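Long-range contact in dimethyladenosine transferase, putative (Plasmodium falciparum, PDB 2H1R), which probably transfers methyl groups from S-adenosyl-L-methionine to adenine N6 atoms of ribosomal RNA: residues I49-G54 / T69-S74. Numbering follows the deposited sequence.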
loop_
_atom_site.group_PDB
_atom_site.type_symbol
_atom_site.label_atom_id
_atom_site.label_comp_id
_atom_site.label_asym_id
_atom_site.label_seq_id
_atom_site.Cartn_x
_atom_site.Cartn_y
_atom_site.Cartn_z
ATOM N N ILE A 49 -10.482 2.410 -11.759
ATOM C CA ILE A 49 -11.455 2.098 -10.706
ATOM C C ILE A 49 -12.274 3.359 -10.462
ATOM O O ILE A 49 -11.727 4.386 -10.022
ATOM C CB ILE A 49 -10.770 1.652 -9.392
ATOM C CG1 ILE A 49 -9.823 0.480 -9.635
ATOM C CG2 ILE A 49 -11.829 1.286 -8.350
ATOM C CD1 ILE A 49 -9.049 0.075 -8.373
ATOM N N GLY A 50 -13.559 3.300 -10.798
ATOM C CA GLY A 50 -14.453 4.440 -10.613
ATOM C C GLY A 50 -14.469 5.398 -11.800
ATOM O O GLY A 50 -13.816 6.445 -11.769
ATOM N N CYS A 51 -15.245 5.076 -12.828
ATOM C CA CYS A 51 -15.170 5.844 -14.087
ATOM C C CYS A 51 -16.072 7.087 -14.193
ATOM O O CYS A 51 -15.934 7.874 -15.142
ATOM C CB CYS A 51 -15.361 4.921 -15.299
ATOM S SG CYS A 51 -16.942 4.071 -15.305
ATOM N N GLY A 52 -16.960 7.284 -13.216
ATOM C CA GLY A 52 -17.886 8.410 -13.249
ATOM C C GLY A 52 -18.600 8.565 -14.578
ATOM O O GLY A 52 -19.259 7.633 -15.050
ATOM N N THR A 53 -18.446 9.729 -15.197
ATOM C CA THR A 53 -19.103 10.018 -16.472
ATOM C C THR A 53 -18.205 9.641 -17.676
ATOM O O THR A 53 -18.584 9.856 -18.842
ATOM C CB THR A 53 -19.426 11.499 -16.584
ATOM O OG1 THR A 53 -18.200 12.236 -16.518
ATOM C CG2 THR A 53 -20.342 11.945 -15.443
ATOM N N GLY A 54 -17.022 9.106 -17.382
ATOM C CA GLY A 54 -16.079 8.664 -18.406
ATOM C C GLY A 54 -15.166 9.774 -18.870
ATOM O O GLY A 54 -14.519 9.644 -19.915
ATOM N N THR A 69 -12.526 -1.072 -16.780
ATOM C CA THR A 69 -13.035 -0.194 -15.746
ATOM C C THR A 69 -13.959 -0.959 -14.804
ATOM O O THR A 69 -14.662 -1.882 -15.227
ATOM C CB THR A 69 -13.691 1.063 -16.345
ATOM O OG1 THR A 69 -14.208 1.886 -15.294
ATOM C CG2 THR A 69 -14.791 0.706 -17.283
ATOM N N ILE A 70 -13.898 -0.597 -13.524
ATOM C CA ILE A 70 -14.724 -1.188 -12.473
ATOM C C ILE A 70 -15.464 -0.025 -11.827
ATOM O O ILE A 70 -14.830 0.880 -11.271
ATOM C CB ILE A 70 -13.867 -1.919 -11.390
ATOM C CG1 ILE A 70 -13.061 -3.073 -12.010
ATOM C CG2 ILE A 70 -14.759 -2.430 -10.242
ATOM C CD1 ILE A 70 -11.983 -3.687 -11.085
ATOM N N ASP A 71 -16.796 -0.030 -11.930
ATOM C CA ASP A 71 -17.633 0.909 -11.175
ATOM C C ASP A 71 -18.736 0.183 -10.396
ATOM O O ASP A 71 -19.204 -0.895 -10.794
ATOM C CB ASP A 71 -18.214 2.002 -12.086
ATOM C CG ASP A 71 -18.788 3.193 -11.303
ATOM O OD1 ASP A 71 -18.132 4.271 -11.247
ATOM O OD2 ASP A 71 -19.909 3.053 -10.741
ATOM N N ILE A 72 -19.132 0.790 -9.279
ATOM C CA ILE A 72 -20.121 0.209 -8.377
ATOM C C ILE A 72 -21.540 0.236 -8.959
ATOM O O ILE A 72 -22.368 -0.592 -8.577
ATOM C CB ILE A 72 -20.069 0.879 -6.969
ATOM C CG1 ILE A 72 -20.316 -0.156 -5.856
ATOM C CG2 ILE A 72 -20.993 2.127 -6.908
ATOM C CD1 ILE A 72 -20.260 0.405 -4.427
ATOM N N ASP A 73 -21.807 1.159 -9.890
ATOM C CA ASP A 73 -23.154 1.312 -10.483
ATOM C C ASP A 73 -23.255 0.934 -11.962
ATOM O O ASP A 73 -22.571 1.509 -12.820
ATOM C CB ASP A 73 -23.706 2.732 -10.295
ATOM C CG ASP A 73 -25.095 2.907 -10.936
ATOM O OD1 ASP A 73 -26.105 2.420 -10.366
ATOM O OD2 ASP A 73 -25.170 3.516 -12.021
ATOM N N SER A 74 -24.154 -0.001 -12.248
ATOM C CA SER A 74 -24.379 -0.522 -13.597
ATOM C C SER A 74 -25.040 0.484 -14.559
ATOM O O SER A 74 -24.942 0.331 -15.785
ATOM C CB SER A 74 -25.220 -1.808 -13.518
ATOM O OG SER A 74 -25.224 -2.523 -14.751
HETATM O O HOH W 1 -17.144 6.410 -10.179
#
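With CG anti to its backbone N (chi1 -165°), D71 places OD1 beside the backbone of G50 and C51; T69 OG1, likewise anti, meets the side chain of C51, whose SG sits between the backbone N and the carbonyl carbon (60°). There T69 OG1 lies 3.2 Å from C51 CB and 3.5 Å from C51 SG, a packing contact, and I77 and V80 of helix 74-86 cover the cysteine. Strands 45-49 and 66-70 run parallel here, I49 paired with I70, and the pairing ends in a bond from G50 N to I70 O of 2.8 Å with an N-H...O angle of 159°. Past this bond the segments are joined through the side chain of D71 rather than by further backbone pairing. Its OD1 receives a weak, bent bond from C51 N at 3.4 Å and a water at 2.6 Å, which in turn accepts from G52 N. OD2, through its anti lone pair, accepts from D73 N at 2.8 Å, closing an Asx turn that restricts the carboxylate's rotation. The glycine-rich turn after one strand and the acidic residue ending the next are the signature of the Rossmann-like class I methyltransferase domain; G50 and D71 are predicted to bind S-adenosyl-L-methionine. Water, the weak C51 N-H and, at OD2, the D73 N-H would together probably favour a charged carboxylate.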